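Prenylcyclase (Actinoplanes teichomyceticus, PDB 6IJ1) probably catalyses the cyclisation of a prenyl chain, as a helix-rich enzyme related to prenyltransferases. Local coordinates at residues R24-A27 with D28-V32; G38-D41 with D42-A46; V97-L100 with A101-G105; P110-R113 with P114-F118; A168-P171 with R172-H175. All blocks are in the same frame, centred on the assembly; numbering follows the deposited sequence.

Contact 1: R24-A27 with D28-V32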
loop_
_atom_site.group_PDB
_atom_site.type_symbol
_atom_site.label_atom_id
_atom_site.label_comp_id
_atom_site.label_asym_id
_atom_site.label_seq_id
_atom_site.Cartn_x
_atom_site.Cartn_y
_atom_site.Cartn_z
ATOM N N ARG A 24 -4.884 17.805 -7.548
ATOM C CA ARG A 24 -4.036 17.891 -6.369
ATOM C C ARG A 24 -2.552 17.656 -6.682
ATOM O O ARG A 24 -1.729 17.577 -5.763
ATOM C CB ARG A 24 -4.528 16.893 -5.285
ATOM C CG ARG A 24 -5.970 17.002 -4.757
ATOM C CD ARG A 24 -6.229 18.333 -4.276
ATOM N NE ARG A 24 -7.576 18.605 -3.720
ATOM C CZ ARG A 24 -8.695 18.723 -4.440
ATOM N NH1 ARG A 24 -8.677 18.463 -5.754
ATOM N NH2 ARG A 24 -9.853 19.063 -3.836
ATOM N N ARG A 25 -2.169 17.567 -7.957
ATOM C CA ARG A 25 -0.739 17.563 -8.291
ATOM C C ARG A 25 -0.040 18.820 -7.802
ATOM O O ARG A 25 -0.597 19.922 -7.864
ATOM C CB ARG A 25 -0.555 17.504 -9.809
ATOM C CG ARG A 25 -0.709 16.124 -10.435
ATOM C CD ARG A 25 -0.694 16.226 -11.974
ATOM N NE ARG A 25 -1.854 16.973 -12.443
ATOM C CZ ARG A 25 -2.056 17.254 -13.741
ATOM N NH1 ARG A 25 -1.153 16.856 -14.652
ATOM N NH2 ARG A 25 -3.114 17.934 -14.118
ATOM N N GLU A 26 1.196 18.650 -7.365
ATOM C CA GLU A 26 2.111 19.773 -7.186
ATOM C C GLU A 26 2.428 20.376 -8.557
ATOM O O GLU A 26 2.078 19.824 -9.613
ATOM C CB GLU A 26 3.378 19.308 -6.491
ATOM C CG GLU A 26 3.130 18.714 -5.107
ATOM C CD GLU A 26 2.407 19.689 -4.145
ATOM O OE1 GLU A 26 2.782 20.891 -4.081
ATOM O OE2 GLU A 26 1.444 19.278 -3.452
ATOM N N ALA A 27 3.095 21.537 -8.521
ATOM C CA ALA A 27 3.379 22.238 -9.775
ATOM C C ALA A 27 4.249 21.401 -10.701
ATOM O O ALA A 27 4.089 21.451 -11.934
ATOM C CB ALA A 27 4.063 23.577 -9.485
ATOM N N ASP A 28 5.181 20.627 -10.136
ATOM C CA ASP A 28 6.044 19.798 -10.967
ATOM C C ASP A 28 5.431 18.445 -11.325
ATOM O O ASP A 28 6.093 17.662 -12.021
ATOM C CB ASP A 28 7.409 19.582 -10.296
ATOM C CG ASP A 28 7.330 18.787 -8.999
ATOM O OD1 ASP A 28 6.201 18.439 -8.566
ATOM O OD2 ASP A 28 8.400 18.513 -8.417
ATOM N N GLY A 29 4.211 18.144 -10.883
ATOM C CA GLY A 29 3.560 16.893 -11.235
ATOM C C GLY A 29 3.520 15.858 -10.118
ATOM O O GLY A 29 2.842 14.828 -10.294
ATOM N N ARG A 30 4.228 16.083 -9.012
ATOM C CA ARG A 30 4.286 15.063 -7.971
ATOM C C ARG A 30 3.013 15.135 -7.106
ATOM O O ARG A 30 2.182 16.040 -7.214
ATOM C CB ARG A 30 5.543 15.206 -7.122
ATOM C CG ARG A 30 5.543 16.353 -6.203
ATOM C CD ARG A 30 6.917 16.618 -5.535
ATOM N NE ARG A 30 6.743 17.415 -4.302
ATOM C CZ ARG A 30 6.673 18.749 -4.274
ATOM N NH1 ARG A 30 6.770 19.440 -5.418
ATOM N NH2 ARG A 30 6.491 19.388 -3.114
ATOM N N TRP A 31 2.811 14.094 -6.295
ATOM C CA TRP A 31 1.745 14.123 -5.296
ATOM C C TRP A 31 2.381 13.953 -3.927
ATOM O O TRP A 31 3.356 13.206 -3.754
ATOM C CB TRP A 31 0.732 13.013 -5.514
ATOM C CG TRP A 31 -0.075 13.177 -6.738
ATOM C CD1 TRP A 31 -1.205 13.924 -6.865
ATOM C CD2 TRP A 31 0.160 12.578 -8.033
ATOM N NE1 TRP A 31 -1.712 13.834 -8.151
ATOM C CE2 TRP A 31 -0.887 13.012 -8.890
ATOM C CE3 TRP A 31 1.134 11.693 -8.552
ATOM C CZ2 TRP A 31 -0.969 12.634 -10.268
ATOM C CZ3 TRP A 31 1.045 11.309 -9.904
ATOM C CH2 TRP A 31 0.001 11.770 -10.738
ATOM N N VAL A 32 1.791 14.616 -2.918
ATOM C CA VAL A 32 2.253 14.448 -1.538
ATOM C C VAL A 32 1.048 14.166 -0.633
ATOM O O VAL A 32 -0.082 14.581 -0.911
ATOM C CB VAL A 32 3.043 15.653 -0.978
ATOM C CG1 VAL A 32 4.229 16.006 -1.965
ATOM C CG2 VAL A 32 2.128 16.882 -0.794
HETATM O O HOH W 1 0.025 16.924 -3.805
#
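The turn that carries Arg25 over Trp31 is consistent with a QW motif of the terpene cyclase families: three residues, a glycine and one more residue separate the pair, and an arginine stands where glutamine is usual. Arg25 CG lies above the indole plane, displaced toward its rim and 3.4 Å from Trp31 NE1. From there the arginine chain runs beside the indole, its guanidinium plane 22° from that of the ring. Both polar ends turn to the close of the preceding helix, Trp31 NE1 to Leu21 O and Arg25 NE to Leu22 O. A type I turn from Glu26 to Gly29 reverses the chain; Gly29 N reaches Glu26 O at 3.0 Å from above the carbonyl plane, and the amide of Glu26 returns a straighter bond to Arg30 O at 2.8 Å. Asp28 OD1 receives Arg30 N at 3.1 Å in an Asx turn and also forms a long salt bridge to Arg30 NH1. Glu26 CG covers the centre of one face of that guanidinium. The glutamate bends at chi2 (-57°), and its OE2 takes a proton from a water that also donates to Arg24 O and accepts from Val32 N, tying the two arms of the turn together. Beneath this surface turn, the indole packs on Ile44, Val48 and Leu52 of helix 42-52, Ala63 and Ala67 of helix 58-71, and Leu327 of helix 327-341.

Contact 2: G38-D41 with D42-A46; sequences GPSD and DWITA
Ser40 lays its hydroxymethyl group against the first turn of helix 42-52, OG coming 3.4 Å from Trp43 CB while its CB lies 3.7 Å from Ile44 CG1. The hydroxyl extends away from its own backbone N (chi1 160°), which carries it to the amide of Ile44, a weak bond at 3.4 Å; its stronger partner is Tyr83 O. One residue on, the Asp41 carbonyl opens the helical hydrogen bonding by accepting Thr45 N at 2.8 Å. Thr45 OG1 lies equally close to that carbonyl, but it also has Trp31 O within reach. The carboxylate of Asp41 curls back (chi1 43°) between its backbone N and carbonyl carbon, so that OD1 meets the Asp42 amide at 2.7 Å on the anti side. The carboxylates of Asp41 and Asp42 run side by side, their OD1 atoms 3.6 Å apart, with a water 2.9 Å from Asp42 OD1. With an alanine at Asp41, the Asp42 amide would probably be left without this carboxylate acceptor. Ile44 CD1 covers one face of the Trp43 indole, whose ring also meets Tyr34, His328 and Trp96 of helix 91-104. Asp42 and Thr45 pack on Leu71 of helix 58-71, so this helix start is buried between helices 58-71 and 91-104.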
loop_
_atom_site.group_PDB
_atom_site.type_symbol
_atom_site.label_atom_id
_atom_site.label_comp_id
_atom_site.label_asym_id
_atom_site.label_seq_id
_atom_site.Cartn_x
_atom_site.Cartn_y
_atom_site.Cartn_z
ATOM N N GLY A 38 6.228 16.360 7.952
ATOM C CA GLY A 38 6.011 16.908 6.609
ATOM C C GLY A 38 5.347 15.812 5.773
ATOM O O GLY A 38 5.189 14.676 6.260
ATOM N N PRO A 39 4.926 16.078 4.530
ATOM C CA PRO A 39 4.282 15.044 3.741
ATOM C C PRO A 39 5.279 14.108 3.041
ATOM O O PRO A 39 6.442 14.403 2.974
ATOM C CB PRO A 39 3.526 15.867 2.697
ATOM C CG PRO A 39 4.400 17.081 2.498
ATOM C CD PRO A 39 5.007 17.367 3.853
ATOM N N SER A 40 4.772 12.967 2.589
ATOM C CA SER A 40 5.605 12.022 1.817
ATOM C C SER A 40 5.576 12.472 0.359
ATOM O O SER A 40 4.527 12.909 -0.082
ATOM C CB SER A 40 5.063 10.627 1.924
ATOM O OG SER A 40 5.550 9.826 0.863
ATOM N N ASP A 41 6.703 12.366 -0.341
ATOM C CA ASP A 41 6.701 12.703 -1.786
ATOM C C ASP A 41 6.874 11.437 -2.637
ATOM O O ASP A 41 5.950 11.098 -3.345
ATOM C CB ASP A 41 7.700 13.803 -2.159
ATOM C CG ASP A 41 9.068 13.690 -1.514
ATOM O OD1 ASP A 41 9.466 12.591 -1.136
ATOM O OD2 ASP A 41 9.728 14.723 -1.422
ATOM N N ASP A 42 8.016 10.761 -2.533
ATOM C CA ASP A 42 8.311 9.598 -3.417
ATOM C C ASP A 42 7.292 8.463 -3.249
ATOM O O ASP A 42 6.774 7.987 -4.246
ATOM C CB ASP A 42 9.765 9.153 -3.264
ATOM C CG ASP A 42 10.740 10.228 -3.710
ATOM O OD1 ASP A 42 10.301 11.187 -4.328
ATOM O OD2 ASP A 42 11.917 10.077 -3.437
ATOM N N TRP A 43 7.059 8.024 -2.020
ATOM C CA TRP A 43 6.101 6.946 -1.785
ATOM C C TRP A 43 4.743 7.301 -2.367
ATOM O O TRP A 43 4.168 6.557 -3.177
ATOM C CB TRP A 43 6.029 6.652 -0.288
ATOM C CG TRP A 43 4.807 5.852 0.092
ATOM C CD1 TRP A 43 4.261 4.747 -0.562
ATOM C CD2 TRP A 43 3.968 6.077 1.236
ATOM N NE1 TRP A 43 3.156 4.291 0.133
ATOM C CE2 TRP A 43 2.965 5.098 1.231
ATOM C CE3 TRP A 43 3.981 7.039 2.263
ATOM C CZ2 TRP A 43 1.953 5.030 2.217
ATOM C CZ3 TRP A 43 2.996 6.960 3.263
ATOM C CH2 TRP A 43 1.976 5.984 3.223
ATOM N N ILE A 44 4.191 8.464 -1.980
ATOM C CA ILE A 44 2.837 8.800 -2.415
ATOM C C ILE A 44 2.775 9.055 -3.911
ATOM O O ILE A 44 1.793 8.692 -4.558
ATOM C CB ILE A 44 2.335 10.024 -1.603
ATOM C CG1 ILE A 44 2.137 9.590 -0.146
ATOM C CG2 ILE A 44 1.044 10.620 -2.152
ATOM C CD1 ILE A 44 1.017 8.501 0.056
ATOM N N THR A 45 3.797 9.720 -4.481
ATOM C CA THR A 45 3.813 9.913 -5.924
ATOM C C THR A 45 3.772 8.579 -6.658
ATOM O O THR A 45 3.013 8.431 -7.613
ATOM C CB THR A 45 5.075 10.707 -6.288
ATOM O OG1 THR A 45 4.965 12.045 -5.756
ATOM C CG2 THR A 45 5.247 10.818 -7.799
ATOM N N ALA A 46 4.629 7.639 -6.240
ATOM C CA ALA A 46 4.638 6.315 -6.868
ATOM C C ALA A 46 3.285 5.621 -6.706
ATOM O O ALA A 46 2.775 5.001 -7.643
ATOM C CB ALA A 46 5.738 5.457 -6.286
HETATM O O HOH W 2 11.470 13.876 -4.074
#

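Contact 3: V97-L100 with A101-G105; sequences VLRL and AELLG
Successive helical hydrogen bonds carry Val97-Leu100 into Ala101-Leu104: Ala101 N to Val97 O at 3.0 Å, Glu102 N to Leu98 O at 2.9 Å and Leu103 N to Arg99 O at 2.8 Å. The next, Leu104 N to Leu100 O, is bent to 137° at the hydrogen as the helix finishes. Gly105 then takes a positive phi of 75° and completes a Schellman motif, a conformation that favours glycine.

One turn apart, Leu100 and Leu104 lie side by side and point the same way, touching through their CD1 methyls at 3.9 Å. Leu104 CG also rests on the carbonyl oxygen of Leu100. On another flank the Arg99 chain, extended from CG to NE, crosses Leu103, whose CD1 comes 4.1 Å from Arg99 CG and lies over one face of the guanidinium. The Arg99 side chain comes within about 3 Å of a bound imidazole, probably from the crystallisation liquor. Glu102 lays its CG against Leu98 O, 3.5 Å away, and the chain is extended beyond CG; its two carboxylate oxygens accept the backbone amides of Ala168 and Gly169, so the acid is engaged by the loop between helices 158-164 and 173-182.

Within the fold the helix is covered on several sides. Leu100 and Leu104 face Met68 of helix 58-71, Val97 and Leu100 meet Ala46 and Ala49 of helix 42-52, and Leu98 packs on Ala112, Trp116 and Leu119 of helix 112-121.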
loop_
_atom_site.group_PDB
_atom_site.type_symbol
_atom_site.label_atom_id
_atom_site.label_comp_id
_atom_site.label_asym_id
_atom_site.label_seq_id
_atom_site.Cartn_x
_atom_site.Cartn_y
_atom_site.Cartn_z
ATOM N N VAL A 97 7.904 2.288 -6.370
ATOM C CA VAL A 97 8.526 2.848 -7.567
ATOM C C VAL A 97 8.757 1.755 -8.593
ATOM O O VAL A 97 8.467 1.949 -9.785
ATOM C CB VAL A 97 9.830 3.566 -7.196
ATOM C CG1 VAL A 97 10.458 4.113 -8.510
ATOM C CG2 VAL A 97 9.507 4.706 -6.207
ATOM N N LEU A 98 9.324 0.626 -8.166
ATOM C CA LEU A 98 9.559 -0.468 -9.143
ATOM C C LEU A 98 8.245 -1.033 -9.679
ATOM O O LEU A 98 8.162 -1.398 -10.867
ATOM C CB LEU A 98 10.384 -1.579 -8.514
ATOM C CG LEU A 98 11.826 -1.109 -8.155
ATOM C CD1 LEU A 98 12.496 -2.006 -7.183
ATOM C CD2 LEU A 98 12.635 -1.091 -9.509
ATOM N N ARG A 99 7.178 -1.041 -8.872
ATOM C CA ARG A 99 5.878 -1.442 -9.411
ATOM C C ARG A 99 5.392 -0.508 -10.505
ATOM O O ARG A 99 4.847 -0.970 -11.513
ATOM C CB ARG A 99 4.853 -1.494 -8.271
ATOM C CG ARG A 99 3.421 -1.761 -8.750
ATOM C CD ARG A 99 2.517 -2.005 -7.556
ATOM N NE ARG A 99 1.105 -1.785 -7.931
ATOM C CZ ARG A 99 0.292 -2.748 -8.332
ATOM N NH1 ARG A 99 0.736 -4.009 -8.440
ATOM N NH2 ARG A 99 -0.960 -2.420 -8.627
ATOM N N LEU A 100 5.551 0.808 -10.327
ATOM C CA LEU A 100 5.187 1.753 -11.370
ATOM C C LEU A 100 5.975 1.454 -12.647
ATOM O O LEU A 100 5.385 1.455 -13.745
ATOM C CB LEU A 100 5.446 3.182 -10.881
ATOM C CG LEU A 100 5.082 4.275 -11.888
ATOM C CD1 LEU A 100 3.615 4.289 -12.316
ATOM C CD2 LEU A 100 5.498 5.590 -11.222
ATOM N N ALA A 101 7.275 1.171 -12.478
ATOM C CA ALA A 101 8.079 0.796 -13.645
ATOM C C ALA A 101 7.556 -0.454 -14.322
ATOM O O ALA A 101 7.487 -0.497 -15.560
ATOM C CB ALA A 101 9.531 0.620 -13.209
ATOM N N GLU A 102 7.171 -1.478 -13.556
ATOM C CA GLU A 102 6.619 -2.697 -14.194
ATOM C C GLU A 102 5.328 -2.368 -14.894
ATOM O O GLU A 102 5.070 -2.855 -16.000
ATOM C CB GLU A 102 6.431 -3.808 -13.138
ATOM C CG GLU A 102 7.772 -4.329 -12.656
ATOM C CD GLU A 102 7.731 -5.713 -11.977
ATOM O OE1 GLU A 102 6.606 -6.217 -11.710
ATOM O OE2 GLU A 102 8.811 -6.287 -11.695
ATOM N N LEU A 103 4.463 -1.559 -14.265
ATOM C CA LEU A 103 3.188 -1.241 -14.924
ATOM C C LEU A 103 3.415 -0.510 -16.245
ATOM O O LEU A 103 2.611 -0.660 -17.169
ATOM C CB LEU A 103 2.305 -0.389 -13.994
ATOM C CG LEU A 103 1.786 -1.118 -12.766
ATOM C CD1 LEU A 103 1.199 -0.098 -11.816
ATOM C CD2 LEU A 103 0.654 -2.027 -13.182
ATOM N N LEU A 104 4.502 0.251 -16.350
ATOM C CA LEU A 104 4.820 1.053 -17.525
ATOM C C LEU A 104 5.747 0.337 -18.506
ATOM O O LEU A 104 6.089 0.913 -19.537
ATOM C CB LEU A 104 5.471 2.372 -17.088
ATOM C CG LEU A 104 4.433 3.306 -16.428
ATOM C CD1 LEU A 104 5.097 4.587 -15.932
ATOM C CD2 LEU A 104 3.284 3.682 -17.411
ATOM N N GLY A 105 6.182 -0.868 -18.216
ATOM C CA GLY A 105 7.096 -1.598 -19.096
ATOM C C GLY A 105 8.514 -1.107 -19.057
ATOM O O GLY A 105 9.276 -1.357 -20.006
#

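Contact 4: P110-R113 with P114-F118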
loop_
_atom_site.group_PDB
_atom_site.type_symbol
_atom_site.label_atom_id
_atom_site.label_comp_id
_atom_site.label_asym_id
_atom_site.label_seq_id
_atom_site.Cartn_x
_atom_site.Cartn_y
_atom_site.Cartn_z
ATOM N N PRO A 110 18.390 0.115 -16.663
ATOM C CA PRO A 110 19.424 -0.301 -15.710
ATOM C C PRO A 110 19.307 0.291 -14.309
ATOM O O PRO A 110 19.814 -0.350 -13.399
ATOM C CB PRO A 110 20.748 0.194 -16.372
ATOM C CG PRO A 110 20.439 0.081 -17.829
ATOM C CD PRO A 110 18.986 0.497 -17.979
ATOM N N TRP A 111 18.633 1.439 -14.137
ATOM C CA TRP A 111 18.457 1.941 -12.770
ATOM C C TRP A 111 17.619 0.983 -11.927
ATOM O O TRP A 111 17.705 1.030 -10.698
ATOM C CB TRP A 111 17.820 3.331 -12.793
ATOM C CG TRP A 111 16.479 3.382 -13.492
ATOM C CD1 TRP A 111 16.209 3.765 -14.788
ATOM C CD2 TRP A 111 15.211 3.023 -12.896
ATOM N NE1 TRP A 111 14.827 3.646 -15.029
ATOM C CE2 TRP A 111 14.210 3.209 -13.875
ATOM C CE3 TRP A 111 14.843 2.583 -11.598
ATOM C CZ2 TRP A 111 12.806 2.917 -13.591
ATOM C CZ3 TRP A 111 13.484 2.313 -11.314
ATOM C CH2 TRP A 111 12.504 2.475 -12.321
ATOM N N ALA A 112 16.845 0.087 -12.558
ATOM C CA ALA A 112 16.110 -0.858 -11.695
ATOM C C ALA A 112 17.034 -1.833 -10.973
ATOM O O ALA A 112 16.724 -2.293 -9.872
ATOM C CB ALA A 112 15.078 -1.618 -12.528
ATOM N N ARG A 113 18.212 -2.174 -11.532
ATOM C CA ARG A 113 19.047 -3.174 -10.869
ATOM C C ARG A 113 19.454 -2.788 -9.441
ATOM O O ARG A 113 19.339 -3.639 -8.540
ATOM C CB ARG A 113 20.282 -3.457 -11.758
ATOM C CG ARG A 113 21.190 -4.485 -11.167
ATOM C CD ARG A 113 22.613 -4.322 -11.727
ATOM N NE ARG A 113 22.801 -5.314 -12.773
ATOM C CZ ARG A 113 23.917 -5.499 -13.491
ATOM N NH1 ARG A 113 24.996 -4.753 -13.294
ATOM N NH2 ARG A 113 23.941 -6.449 -14.426
ATOM N N PRO A 114 19.982 -1.580 -9.177
ATOM C CA PRO A 114 20.281 -1.223 -7.775
ATOM C C PRO A 114 19.025 -1.201 -6.915
ATOM O O PRO A 114 19.115 -1.442 -5.703
ATOM C CB PRO A 114 20.883 0.191 -7.870
ATOM C CG PRO A 114 21.097 0.479 -9.248
ATOM C CD PRO A 114 20.378 -0.518 -10.120
ATOM N N GLY A 115 17.856 -0.996 -7.536
ATOM C CA GLY A 115 16.591 -1.162 -6.798
ATOM C C GLY A 115 16.309 -2.601 -6.410
ATOM O O GLY A 115 15.958 -2.899 -5.252
ATOM N N TRP A 116 16.477 -3.558 -7.363
ATOM C CA TRP A 116 16.375 -4.970 -6.976
ATOM C C TRP A 116 17.383 -5.346 -5.904
ATOM O O TRP A 116 17.057 -6.102 -4.978
ATOM C CB TRP A 116 16.575 -5.921 -8.184
ATOM C CG TRP A 116 15.688 -5.612 -9.353
ATOM C CD1 TRP A 116 16.085 -5.469 -10.672
ATOM C CD2 TRP A 116 14.252 -5.545 -9.387
ATOM N NE1 TRP A 116 15.020 -5.245 -11.471
ATOM C CE2 TRP A 116 13.868 -5.285 -10.716
ATOM C CE3 TRP A 116 13.258 -5.635 -8.394
ATOM C CZ2 TRP A 116 12.536 -5.110 -11.111
ATOM C CZ3 TRP A 116 11.935 -5.521 -8.791
ATOM C CH2 TRP A 116 11.588 -5.234 -10.112
ATOM N N GLU A 117 18.639 -4.864 -6.039
ATOM C CA GLU A 117 19.633 -5.200 -5.040
ATOM C C GLU A 117 19.258 -4.626 -3.690
ATOM O O GLU A 117 19.450 -5.273 -2.667
ATOM C CB GLU A 117 21.005 -4.684 -5.473
ATOM C CG GLU A 117 21.510 -5.472 -6.714
ATOM C CD GLU A 117 22.723 -4.781 -7.372
ATOM O OE1 GLU A 117 23.088 -3.655 -6.935
ATOM O OE2 GLU A 117 23.308 -5.370 -8.322
ATOM N N PHE A 118 18.722 -3.413 -3.681
ATOM C CA PHE A 118 18.268 -2.839 -2.411
ATOM C C PHE A 118 17.202 -3.717 -1.775
ATOM O O PHE A 118 17.305 -4.059 -0.592
ATOM C CB PHE A 118 17.783 -1.415 -2.642
ATOM C CG PHE A 118 17.230 -0.726 -1.445
ATOM C CD1 PHE A 118 15.875 -0.846 -1.135
ATOM C CD2 PHE A 118 18.044 0.131 -0.708
ATOM C CE1 PHE A 118 15.323 -0.139 -0.051
ATOM C CE2 PHE A 118 17.518 0.833 0.424
ATOM C CZ PHE A 118 16.144 0.702 0.723
#
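Trp116 folds its indole back over Ala112, and here the contact is tight: the carbonyl oxygen of Ala112 lies over one face of the ring, 3.3 Å from Trp116 CD1, while Ala112 CB sits 3.8 Å from Trp116 NE1. Placing Trp116 CG beside its own backbone N (chi1 -53°) turns the ring back along the helix toward this earlier turn. The same carbonyl accepts Trp116 N at 2.8 Å, so one oxygen accepts the amide and lies against the ring of a single residue. The indole also packs on Leu98 and Glu102 of helix 91-104 and on Pro171. A serine in place of Trp116 would probably open a gap between helix 112-121, helix 91-104 and the loop of Pro171, and leave the Ala112 carbonyl without its aromatic cover.

The contact spans the beginning of helix 112-121, and a proline fits there because a residue so near the start needs to give no amide hydrogen. Pro114 CD therefore occupies the ground where an amide proton would be, 3.1 Å from Trp111 O and 3.3 Å from Pro110 O.

Toward solvent the packing loosens. Glu117 N does bond to Arg113 O at 2.9 Å, but the side chains of the two merely cross: Glu117 OE2 rests beside Arg113 CD at 3.6 Å, well out of the guanidinium plane. With Arg113 NE 4.5 Å from Glu117 OE2, the opposite charges are near each other but beyond a salt bridge, and any attraction is probably weak; Arg113 is exposed and touches a crystal neighbour.

Contact 5: A168-P171 with R172-H175; sequences AGLP and RREH
Arg173 extends its chain fully from CB to NE (chi1 -171°), running back alongside the preceding loop until its guanidinium faces Ala168. There Ala168 CA lies over one face of the flat group, offset toward the rim and 3.7 Å from Arg173 NH1. The same NH1 donates at 3.0 Å to a water that in turn gives a proton to Ala168 O at 2.7 Å, so the arginine is linked to the loop through solvent as well as by contact. Its remaining nitrogens have partners elsewhere: NE donates to Ala165 O and NH2 bonds to Thr211 OG1, which leaves the guanidinium little freedom to rotate. Nearer the backbone, Arg173 CB sits 3.4 Å from Leu170 O. A second water bridges this carbonyl to the amide of Arg173, accepting from Arg173 N at 3.1 Å and donating to Leu170 O at 2.8 Å.

The side chain of Arg172 bends at chi3 toward His175, whose CD2 lies over one face of the guanidinium at 3.3 Å from Arg172 NH1. Leu170 packs on Leu119 and Pro171 on Ala120 of helix 112-121. The whole is a surface link between helix 158-164 and helix 173-182, a turn in which Arg172, at the N-cap position with a positive phi of 56°, takes a left-handed step into the helix and water bridges Leu170 O to the first helical amide.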
loop_
_atom_site.group_PDB
_atom_site.type_symbol
_atom_site.label_atom_id
_atom_site.label_comp_id
_atom_site.label_asym_id
_atom_site.label_seq_id
_atom_site.Cartn_x
_atom_site.Cartn_y
_atom_site.Cartn_z
ATOM N N ALA A 168 7.449 -8.794 -10.609
ATOM C CA ALA A 168 7.983 -9.874 -11.425
ATOM C C ALA A 168 9.488 -9.922 -11.354
ATOM O O ALA A 168 10.073 -11.005 -11.504
ATOM C CB ALA A 168 7.571 -9.670 -12.874
ATOM N N GLY A 169 10.127 -8.784 -11.121
ATOM C CA GLY A 169 11.575 -8.762 -11.035
ATOM C C GLY A 169 12.172 -9.006 -9.687
ATOM O O GLY A 169 13.403 -8.943 -9.537
ATOM N N LEU A 170 11.353 -9.279 -8.651
ATOM C CA LEU A 170 11.892 -9.385 -7.313
ATOM C C LEU A 170 12.960 -10.480 -7.223
ATOM O O LEU A 170 12.699 -11.633 -7.627
ATOM C CB LEU A 170 10.751 -9.697 -6.326
ATOM C CG LEU A 170 11.191 -9.559 -4.861
ATOM C CD1 LEU A 170 11.373 -8.043 -4.554
ATOM C CD2 LEU A 170 10.130 -10.144 -4.011
ATOM N N PRO A 171 14.152 -10.183 -6.712
ATOM C CA PRO A 171 15.092 -11.274 -6.393
ATOM C C PRO A 171 14.528 -12.241 -5.366
ATOM O O PRO A 171 13.736 -11.891 -4.489
ATOM C CB PRO A 171 16.319 -10.536 -5.831
ATOM C CG PRO A 171 16.263 -9.186 -6.440
ATOM C CD PRO A 171 14.734 -8.850 -6.420
ATOM N N ARG A 172 14.963 -13.487 -5.445
ATOM C CA ARG A 172 14.560 -14.484 -4.449
ATOM C C ARG A 172 13.039 -14.598 -4.339
ATOM O O ARG A 172 12.520 -14.832 -3.255
ATOM C CB ARG A 172 15.161 -14.197 -3.059
ATOM C CG ARG A 172 16.695 -14.083 -3.116
ATOM C CD ARG A 172 17.329 -13.931 -1.747
ATOM N NE ARG A 172 17.138 -15.153 -0.980
ATOM C CZ ARG A 172 17.332 -15.235 0.331
ATOM N NH1 ARG A 172 17.143 -16.399 0.947
ATOM N NH2 ARG A 172 17.692 -14.142 1.013
ATOM N N ARG A 173 12.362 -14.452 -5.463
ATOM C CA ARG A 173 10.905 -14.292 -5.401
ATOM C C ARG A 173 10.233 -15.546 -4.880
ATOM O O ARG A 173 9.259 -15.468 -4.118
ATOM C CB ARG A 173 10.350 -13.878 -6.744
ATOM C CG ARG A 173 8.855 -13.493 -6.660
ATOM C CD ARG A 173 8.391 -12.964 -7.970
ATOM N NE ARG A 173 7.026 -12.475 -7.848
ATOM C CZ ARG A 173 6.134 -12.444 -8.810
ATOM N NH1 ARG A 173 6.413 -12.960 -10.047
ATOM N NH2 ARG A 173 4.940 -11.911 -8.600
ATOM N N GLU A 174 10.722 -16.732 -5.250
ATOM C CA GLU A 174 10.084 -17.924 -4.725
ATOM C C GLU A 174 10.186 -18.007 -3.209
ATOM O O GLU A 174 9.230 -18.407 -2.524
ATOM C CB GLU A 174 10.722 -19.164 -5.392
ATOM C CG GLU A 174 10.494 -20.485 -4.683
ATOM C CD GLU A 174 11.207 -21.627 -5.387
ATOM O OE1 GLU A 174 11.214 -21.607 -6.624
ATOM O OE2 GLU A 174 11.787 -22.556 -4.730
ATOM N N HIS A 175 11.361 -17.693 -2.670
ATOM C CA HIS A 175 11.593 -17.657 -1.243
ATOM C C HIS A 175 10.624 -16.679 -0.559
ATOM O O HIS A 175 10.058 -16.988 0.495
ATOM C CB HIS A 175 13.056 -17.260 -1.033
ATOM C CG HIS A 175 13.447 -17.034 0.382
ATOM N ND1 HIS A 175 13.506 -18.064 1.295
ATOM C CD2 HIS A 175 13.856 -15.918 1.040
ATOM C CE1 HIS A 175 13.924 -17.593 2.457
ATOM N NE2 HIS A 175 14.131 -16.296 2.334
HETATM O O HOH W 3 9.093 -13.493 -11.341
HETATM O O HOH W 4 13.416 -14.288 -8.356
#

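Overall arrangement
The five contacts follow one another along the chain without interleaving. Contacts 1 and 2 belong to the loop after helix 10-23 and to the start of helix 42-52; they touch, centres 10 Å apart. Contact 3, on helix 91-104, meets contact 2 through Ala46 and Val97, their centres 16 Å apart. Contacts 3, 4 and 5 form a compact group with centres 13 to 15 Å apart: helices 91-104 and 112-121 pack together, and the loop before helix 173-182 packs on the latter and is bonded to Glu102 of the former. Contacts 1 and 5 lie farthest apart, about 32 Å between centres. Turns and helix ends thus run as neighbours through the helical part of the chain.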